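Putative branched-chain amino acid ABC transporter (Rhodospirillum rubrum ATCC 11170, PDB 3HUT) probably binds branched-chain amino acids or related ligands outside the cytoplasmic membrane and passes them to an ABC transporter for uptake. Local coordinates at residues A18-V23 / G78-T83; P107-I112 / Q116-T121; G39-R44 / A291-A296. All coordinates share one frame; numbering follows the deposited sequence.

Contact 1. Residues A18-V23 / G78-T83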
loop_
_atom_site.group_PDB
_atom_site.type_symbol
_atom_site.label_atom_id
_atom_site.label_comp_id
_atom_site.label_asym_id
_atom_site.label_seq_id
_atom_site.Cartn_x
_atom_site.Cartn_y
_atom_site.Cartn_z
ATOM N N ALA A 18 7.014 -14.543 -8.598
ATOM C CA ALA A 18 7.635 -13.929 -9.770
ATOM C C ALA A 18 6.769 -12.856 -10.440
ATOM O O ALA A 18 7.289 -11.867 -10.953
ATOM C CB ALA A 18 8.006 -15.011 -10.790
ATOM N N ALA A 19 5.455 -13.052 -10.436
ATOM C CA ALA A 19 4.544 -12.098 -11.069
ATOM C C ALA A 19 4.681 -10.690 -10.487
ATOM O O ALA A 19 4.496 -9.688 -11.181
ATOM C CB ALA A 19 3.097 -12.588 -10.941
ATOM N N TYR A 20 5.008 -10.616 -9.206
ATOM C CA TYR A 20 5.166 -9.331 -8.553
ATOM C C TYR A 20 6.454 -8.656 -9.011
ATOM O O TYR A 20 6.502 -7.437 -9.179
ATOM C CB TYR A 20 5.156 -9.530 -7.041
ATOM C CG TYR A 20 3.851 -10.116 -6.562
ATOM C CD1 TYR A 20 2.662 -9.401 -6.689
ATOM C CD2 TYR A 20 3.796 -11.394 -6.008
ATOM C CE1 TYR A 20 1.449 -9.941 -6.276
ATOM C CE2 TYR A 20 2.585 -11.947 -5.590
ATOM C CZ TYR A 20 1.416 -11.212 -5.728
ATOM O OH TYR A 20 0.215 -11.741 -5.315
ATOM N N GLY A 21 7.494 -9.455 -9.223
ATOM C CA GLY A 21 8.756 -8.902 -9.677
ATOM C C GLY A 21 8.589 -8.375 -11.085
ATOM O O GLY A 21 9.178 -7.360 -11.463
ATOM N N ARG A 22 7.768 -9.065 -11.870
ATOM C CA ARG A 22 7.534 -8.646 -13.238
ATOM C C ARG A 22 6.833 -7.291 -13.332
ATOM O O ARG A 22 7.238 -6.445 -14.131
ATOM C CB ARG A 22 6.746 -9.724 -14.000
ATOM C CG ARG A 22 7.610 -10.934 -14.376
ATOM C CD ARG A 22 6.923 -11.846 -15.395
ATOM N NE ARG A 22 5.771 -12.554 -14.843
ATOM C CZ ARG A 22 5.841 -13.695 -14.162
ATOM N NH1 ARG A 22 7.017 -14.274 -13.940
ATOM N NH2 ARG A 22 4.730 -14.270 -13.719
ATOM N N VAL A 23 5.808 -7.062 -12.515
ATOM C CA VAL A 23 5.110 -5.781 -12.581
ATOM C C VAL A 23 5.968 -4.669 -11.981
ATOM O O VAL A 23 5.799 -3.499 -12.314
ATOM C CB VAL A 23 3.716 -5.835 -11.885
ATOM C CG1 VAL A 23 2.866 -6.920 -12.538
ATOM C CG2 VAL A 23 3.858 -6.082 -10.393
ATOM N N GLY A 78 14.089 -2.066 -2.964
ATOM C CA GLY A 78 14.132 -3.383 -2.386
ATOM C C GLY A 78 13.106 -4.366 -1.939
ATOM O O GLY A 78 12.589 -4.337 -0.840
ATOM N N ASP A 79 12.946 -5.351 -2.790
ATOM C CA ASP A 79 12.074 -6.467 -2.545
ATOM C C ASP A 79 10.649 -6.423 -2.099
ATOM O O ASP A 79 10.187 -5.597 -1.331
ATOM C CB ASP A 79 12.826 -7.488 -1.698
ATOM C CG ASP A 79 13.282 -8.690 -2.526
ATOM O OD1 ASP A 79 12.396 -9.325 -3.135
ATOM O OD2 ASP A 79 14.500 -9.005 -2.582
ATOM N N PHE A 80 9.975 -7.397 -2.664
ATOM C CA PHE A 80 8.580 -7.649 -2.513
ATOM C C PHE A 80 8.037 -7.964 -1.117
ATOM O O PHE A 80 7.203 -7.229 -0.589
ATOM C CB PHE A 80 8.259 -8.777 -3.463
ATOM C CG PHE A 80 6.886 -9.204 -3.387
ATOM C CD1 PHE A 80 5.890 -8.351 -3.810
ATOM C CD2 PHE A 80 6.562 -10.422 -2.814
ATOM C CE1 PHE A 80 4.574 -8.693 -3.660
ATOM C CE2 PHE A 80 5.248 -10.780 -2.657
ATOM C CZ PHE A 80 4.247 -9.913 -3.079
ATOM N N SER A 81 8.487 -9.067 -0.531
ATOM C CA SER A 81 7.996 -9.465 0.785
ATOM C C SER A 81 8.699 -8.763 1.932
ATOM O O SER A 81 9.846 -8.332 1.806
ATOM C CB SER A 81 8.138 -10.975 0.979
ATOM O OG SER A 81 9.503 -11.337 1.084
ATOM N N SER A 82 8.005 -8.662 3.060
ATOM C CA SER A 82 8.579 -8.037 4.238
ATOM C C SER A 82 9.735 -8.895 4.744
ATOM O O SER A 82 10.806 -8.381 5.068
ATOM C CB SER A 82 7.513 -7.888 5.329
ATOM O OG SER A 82 6.630 -6.820 5.022
ATOM N N THR A 83 9.520 -10.207 4.793
ATOM C CA THR A 83 10.552 -11.129 5.268
ATOM C C THR A 83 11.866 -11.003 4.508
ATOM O O THR A 83 12.934 -10.920 5.108
ATOM C CB THR A 83 10.089 -12.597 5.170
ATOM O OG1 THR A 83 8.951 -12.796 6.013
ATOM C CG2 THR A 83 11.202 -13.535 5.616
#
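Tyr-20 alone carries the contact from segment 18-23, laying its ring flat against that of Phe-80. Along the helix, Ala-18 and Ala-19 lend their carbonyls to the first turn of helix 18-37, accepting Arg-22 N and Val-23 N, and Tyr-20 follows within this first turn. The backbones stay apart, with Tyr-20 CA 7.1 Å from Phe-80 CA, and the rings fill the interval. CG of Tyr-20 lies anti to its carbonyl carbon (chi1 -62°), which brings the base of the ring, not its hydroxyl end, over the phenylalanine. The result is an offset (parallel-displaced) stack, with planes only 9° apart and centroids 4.3 Å apart. Packing is tight: Tyr-20 CG sits 3.3 Å from Phe-80 CE1, and Tyr-20 CD2 is equally near Phe-80 CZ. The displacement also sets Tyr-20 CB over the phenylalanine face, 3.8 Å from the centroid of the Phe-80 ring, a CH-pi contact.

Phe-80 belongs to the loop between strand 73-78 and helix 82-95, in the Rossmann-like lobe of this type I periplasmic binding protein. Its N donates to Asp-79 OD1 at 3.1 Å, meeting the anti lone pair of that oxygen, and the bond is rather bent, at 138°. Next along, Ser-81 is the N-cap of helix 82-95, its OG serving Val-84 N. Phe-278 meets the Tyr-20 ring edge-to-face, adding a second aromatic partner. With neither ring offering a polar atom to the other, the junction rests on dispersion and shape: it fixes how the two faces lie, but sets no directional bond between helix and loop.

Contact 2. Residues P107-I112 / Q116-T121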
loop_
_atom_site.group_PDB
_atom_site.type_symbol
_atom_site.label_atom_id
_atom_site.label_comp_id
_atom_site.label_asym_id
_atom_site.label_seq_id
_atom_site.Cartn_x
_atom_site.Cartn_y
_atom_site.Cartn_z
ATOM N N PRO A 107 5.110 -3.874 10.157
ATOM C CA PRO A 107 5.566 -2.863 11.115
ATOM C C PRO A 107 7.059 -2.925 11.442
ATOM O O PRO A 107 7.727 -1.899 11.483
ATOM C CB PRO A 107 4.705 -3.146 12.339
ATOM C CG PRO A 107 3.404 -3.569 11.726
ATOM C CD PRO A 107 3.863 -4.510 10.618
ATOM N N ASP A 108 7.575 -4.130 11.664
ATOM C CA ASP A 108 8.983 -4.315 12.028
ATOM C C ASP A 108 10.030 -3.971 10.977
ATOM O O ASP A 108 11.185 -3.723 11.315
ATOM C CB ASP A 108 9.227 -5.750 12.501
ATOM C CG ASP A 108 8.461 -6.084 13.763
ATOM O OD1 ASP A 108 7.942 -5.154 14.414
ATOM O OD2 ASP A 108 8.386 -7.278 14.111
ATOM N N TYR A 109 9.644 -3.961 9.707
ATOM C CA TYR A 109 10.600 -3.646 8.658
ATOM C C TYR A 109 11.211 -2.248 8.808
ATOM O O TYR A 109 12.424 -2.065 8.654
ATOM C CB TYR A 109 9.929 -3.764 7.289
ATOM C CG TYR A 109 10.706 -3.085 6.191
ATOM C CD1 TYR A 109 11.846 -3.675 5.645
ATOM C CD2 TYR A 109 10.320 -1.834 5.720
ATOM C CE1 TYR A 109 12.584 -3.025 4.647
ATOM C CE2 TYR A 109 11.049 -1.177 4.734
ATOM C CZ TYR A 109 12.178 -1.777 4.203
ATOM O OH TYR A 109 12.898 -1.111 3.239
ATOM N N ILE A 110 10.371 -1.265 9.113
ATOM C CA ILE A 110 10.833 0.114 9.266
ATOM C C ILE A 110 11.728 0.290 10.505
ATOM O O ILE A 110 12.521 1.231 10.578
ATOM C CB ILE A 110 9.619 1.093 9.355
ATOM C CG1 ILE A 110 10.036 2.503 8.931
ATOM C CG2 ILE A 110 9.058 1.116 10.768
ATOM C CD1 ILE A 110 10.212 2.658 7.428
ATOM N N LYS A 111 11.617 -0.630 11.461
ATOM C CA LYS A 111 12.399 -0.560 12.696
ATOM C C LYS A 111 13.811 -1.146 12.618
ATOM O O LYS A 111 14.592 -1.010 13.558
ATOM C CB LYS A 111 11.642 -1.256 13.832
ATOM C CG LYS A 111 10.381 -0.534 14.302
ATOM C CD LYS A 111 9.708 -1.318 15.432
ATOM C CE LYS A 111 8.535 -0.562 16.042
ATOM N NZ LYS A 111 7.391 -0.393 15.104
ATOM N N ILE A 112 14.137 -1.802 11.509
ATOM C CA ILE A 112 15.454 -2.409 11.346
ATOM C C ILE A 112 16.596 -1.432 11.601
ATOM O O ILE A 112 17.507 -1.723 12.377
ATOM C CB ILE A 112 15.617 -3.000 9.937
ATOM C CG1 ILE A 112 14.684 -4.200 9.778
ATOM C CG2 ILE A 112 17.061 -3.412 9.702
ATOM C CD1 ILE A 112 14.496 -4.643 8.338
ATOM N N GLN A 116 16.024 2.045 6.283
ATOM C CA GLN A 116 14.866 1.460 5.607
ATOM C C GLN A 116 13.727 2.440 5.343
ATOM O O GLN A 116 13.413 3.295 6.175
ATOM C CB GLN A 116 14.307 0.281 6.408
ATOM C CG GLN A 116 15.021 -1.046 6.175
ATOM C CD GLN A 116 16.459 -1.021 6.639
ATOM O OE1 GLN A 116 16.748 -0.659 7.782
ATOM N NE2 GLN A 116 17.373 -1.419 5.758
ATOM N N PHE A 117 13.112 2.294 4.172
ATOM C CA PHE A 117 11.988 3.133 3.766
ATOM C C PHE A 117 11.014 2.237 3.006
ATOM O O PHE A 117 11.417 1.229 2.432
ATOM C CB PHE A 117 12.468 4.267 2.852
ATOM C CG PHE A 117 13.462 5.187 3.502
ATOM C CD1 PHE A 117 13.036 6.260 4.279
ATOM C CD2 PHE A 117 14.828 4.955 3.368
ATOM C CE1 PHE A 117 13.962 7.090 4.911
ATOM C CE2 PHE A 117 15.757 5.779 3.998
ATOM C CZ PHE A 117 15.323 6.844 4.769
ATOM N N ARG A 118 9.739 2.606 3.015
ATOM C CA ARG A 118 8.708 1.835 2.319
ATOM C C ARG A 118 7.786 2.779 1.559
ATOM O O ARG A 118 7.468 3.873 2.038
ATOM C CB ARG A 118 7.885 1.012 3.320
ATOM C CG ARG A 118 7.409 1.810 4.522
ATOM C CD ARG A 118 6.174 1.205 5.177
ATOM N NE ARG A 118 6.395 -0.178 5.559
ATOM C CZ ARG A 118 6.504 -0.613 6.809
ATOM N NH1 ARG A 118 6.408 0.225 7.829
ATOM N NH2 ARG A 118 6.725 -1.893 7.030
ATOM N N ALA A 119 7.357 2.357 0.374
ATOM C CA ALA A 119 6.470 3.174 -0.441
ATOM C C ALA A 119 5.019 2.940 -0.041
ATOM O O ALA A 119 4.160 3.792 -0.262
ATOM C CB ALA A 119 6.666 2.844 -1.914
ATOM N N ILE A 120 4.759 1.786 0.562
ATOM C CA ILE A 120 3.418 1.410 0.995
ATOM C C ILE A 120 3.243 1.798 2.467
ATOM O O ILE A 120 4.213 2.154 3.131
ATOM C CB ILE A 120 3.225 -0.116 0.832
ATOM C CG1 ILE A 120 1.747 -0.495 0.933
ATOM C CG2 ILE A 120 4.024 -0.845 1.901
ATOM C CD1 ILE A 120 1.472 -1.932 0.490
ATOM N N THR A 121 2.012 1.754 2.971
ATOM C CA THR A 121 1.762 2.081 4.379
ATOM C C THR A 121 1.555 0.765 5.109
ATOM O O THR A 121 1.364 -0.269 4.473
ATOM C CB THR A 121 0.478 2.926 4.567
ATOM O OG1 THR A 121 -0.660 2.155 4.164
ATOM C CG2 THR A 121 0.533 4.199 3.733
#
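Tyr-109 OH donates to Phe-117 O at 2.9 Å, tying the turn that precedes edge strand 116-118 to the strand itself. That strand closes one side of the five-stranded parallel sheet in a type I periplasmic binding protein lobe, and residues 109-112, a type I turn, belong to the connection reaching it from strand 99-101. The hydroxyl approaches from above the carbonyl plane, 36° out of it, and so misses the lone-pair direction. With CG anti to the backbone N (chi1 163°), the phenol extends toward the strand.

Gln-116 CB lies over one face of the ring, 4.1 Å from the Tyr-109 centroid, a CH-pi contact, with CG beside it near CE1; the amide stands steeply to the ring, the planes 77° apart. OE1 of Gln-116 accepts from Ser-113 OG, and Ile-112 CG2 packs 3.4 Å from that same OE1. On the strand's next inward residue, Arg-118 NH2 comes to the ring edge, 3.8 Å from Tyr-109 CD2, and that carbon lies over one face of the guanidinium. This buried cation is well answered: NH2 bonds His-106 O, NE bonds Ala-104 O, and NH1 forms a salt bridge with Glu-330. With an alanine in place of Tyr-109, the Phe-117 carbonyl would probably lose its hydroxyl partner, and a gap would be likely to open between Gln-116 and Arg-118.

Ile-110 crosses the arginine at about a right angle, its CB 3.7 Å from Arg-118 NH1. Beyond it the end of the isoleucine meets the strand backbone, Ile-110 CD1 resting 3.5 Å from Gln-116 O.

Contact 3. Residues G39-R44 / A291-A296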
loop_
_atom_site.group_PDB
_atom_site.type_symbol
_atom_site.label_atom_id
_atom_site.label_comp_id
_atom_site.label_asym_id
_atom_site.label_seq_id
_atom_site.Cartn_x
_atom_site.Cartn_y
_atom_site.Cartn_z
ATOM N N GLY A 39 15.909 14.545 -18.281
ATOM C CA GLY A 39 17.225 15.114 -18.054
ATOM C C GLY A 39 18.032 14.435 -16.964
ATOM O O GLY A 39 19.105 14.919 -16.596
ATOM N N GLY A 40 17.526 13.318 -16.451
ATOM C CA GLY A 40 18.228 12.600 -15.402
ATOM C C GLY A 40 18.542 13.488 -14.211
ATOM O O GLY A 40 17.714 14.298 -13.790
ATOM N N VAL A 41 19.740 13.325 -13.662
ATOM C CA VAL A 41 20.183 14.114 -12.520
ATOM C C VAL A 41 21.158 15.157 -13.041
ATOM O O VAL A 41 22.353 14.888 -13.191
ATOM C CB VAL A 41 20.898 13.238 -11.474
ATOM C CG1 VAL A 41 21.314 14.081 -10.279
ATOM C CG2 VAL A 41 19.984 12.107 -11.033
ATOM N N GLY A 42 20.641 16.346 -13.328
ATOM C CA GLY A 42 21.483 17.406 -13.847
ATOM C C GLY A 42 22.179 16.971 -15.123
ATOM O O GLY A 42 23.328 17.333 -15.368
ATOM N N GLY A 43 21.484 16.183 -15.937
ATOM C CA GLY A 43 22.069 15.719 -17.184
ATOM C C GLY A 43 22.708 14.345 -17.095
ATOM O O GLY A 43 23.023 13.740 -18.118
ATOM N N ARG A 44 22.905 13.847 -15.878
ATOM C CA ARG A 44 23.508 12.534 -15.687
ATOM C C ARG A 44 22.406 11.483 -15.565
ATOM O O ARG A 44 21.586 11.538 -14.651
ATOM C CB ARG A 44 24.369 12.528 -14.422
ATOM C CG ARG A 44 25.247 11.292 -14.285
ATOM C CD ARG A 44 26.092 11.344 -13.018
ATOM N NE ARG A 44 26.970 10.183 -12.924
ATOM C CZ ARG A 44 27.877 9.997 -11.972
ATOM N NH1 ARG A 44 28.036 10.903 -11.014
ATOM N NH2 ARG A 44 28.636 8.911 -11.988
ATOM N N ALA A 291 13.598 10.974 -7.363
ATOM C CA ALA A 291 13.459 12.363 -6.943
ATOM C C ALA A 291 14.505 12.655 -5.866
ATOM O O ALA A 291 15.121 13.717 -5.861
ATOM C CB ALA A 291 12.054 12.618 -6.401
ATOM N N ALA A 292 14.707 11.701 -4.963
ATOM C CA ALA A 292 15.687 11.865 -3.891
ATOM C C ALA A 292 17.095 11.977 -4.487
ATOM O O ALA A 292 17.901 12.805 -4.054
ATOM C CB ALA A 292 15.609 10.682 -2.931
ATOM N N VAL A 293 17.391 11.139 -5.476
ATOM C CA VAL A 293 18.697 11.186 -6.128
ATOM C C VAL A 293 18.828 12.555 -6.800
ATOM O O VAL A 293 19.886 13.185 -6.759
ATOM C CB VAL A 293 18.847 10.074 -7.205
ATOM C CG1 VAL A 293 20.206 10.193 -7.888
ATOM C CG2 VAL A 293 18.708 8.692 -6.565
ATOM N N GLY A 294 17.741 13.008 -7.414
ATOM C CA GLY A 294 17.744 14.302 -8.069
ATOM C C GLY A 294 18.133 15.416 -7.111
ATOM O O GLY A 294 18.906 16.311 -7.462
ATOM N N ARG A 295 17.594 15.375 -5.897
ATOM C CA ARG A 295 17.919 16.395 -4.910
ATOM C C ARG A 295 19.345 16.228 -4.400
ATOM O O ARG A 295 20.027 17.210 -4.122
ATOM C CB ARG A 295 16.931 16.349 -3.740
ATOM C CG ARG A 295 15.517 16.768 -4.122
ATOM C CD ARG A 295 14.666 17.003 -2.887
ATOM N NE ARG A 295 14.434 15.786 -2.119
ATOM C CZ ARG A 295 13.504 14.880 -2.411
ATOM N NH1 ARG A 295 12.707 15.047 -3.464
ATOM N NH2 ARG A 295 13.357 13.814 -1.635
ATOM N N ALA A 296 19.798 14.983 -4.286
ATOM C CA ALA A 296 21.154 14.717 -3.820
ATOM C C ALA A 296 22.172 15.182 -4.862
ATOM O O ALA A 296 23.290 15.567 -4.519
ATOM C CB ALA A 296 21.332 13.227 -3.534
#
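A type I' beta turn, Val-41 to Arg-44, presses its first residue against Val-293 and Gly-294 near the end of helix 277-296. The turn lies between helix 18-37 and strand 46-52, in the alpha/beta lobe of the type I periplasmic binding protein fold, toward the periphery of the chain. Just before it, Gly-39 ends helix 18-37 in a Schellman motif. The turn is closed from both sides: Val-41 N donates to Arg-44 O at 2.8 Å and Arg-44 N to Val-41 O at 2.9 Å. Separately, Gly-43 N bonds Gly-39 O and ties the turn to the end of the helix.

Glycines make this tight path possible. Gly-42 and Gly-43 take the positive phi angles of the I' corner, and at Gly-40 a side chain would collide with Arg-44 O.

The side chains meet as apolar groups. Val-41 CG2 touches Val-293 CG1 at 3.7 Å, methyl against methyl, the two side chains crossing at about a right angle. Leu-5 of strand 5-11 packs on both valines and Pro-298 on Val-41, so the buried pair shares a small hydrophobic cluster. The backbones come close at Gly-294, its CA 5.1 Å from Val-41 CA. With CG1 of Val-41 anti to the backbone N (chi1 -178°), that methyl is directed at the helix backbone: Val-41 CG1 lies 3.9 Å from Val-293 O and 4.2 Å from Gly-294 CA.

In the fold
All three contacts belong to the lobe built round the five-stranded parallel sheet. Contacts 1 and 2 are neighbours, their centres 15 Å apart and nearest atoms about 5 Å; His-106 joins them, its N bonded by Ser-82 OG and its O by Arg-118 NH2. Contact 3 is more remote, its centre 26 Å from that of contact 1 and 24 Å from that of contact 2. Two helices still bridge contacts 1 and 3: helix 18-37 starts at one and ends just before the other, and helix 277-296 runs from beside contact 1 to contact 3. In this family ligands bind in the interlobe cleft, toward which the loop of contact 1 probably faces.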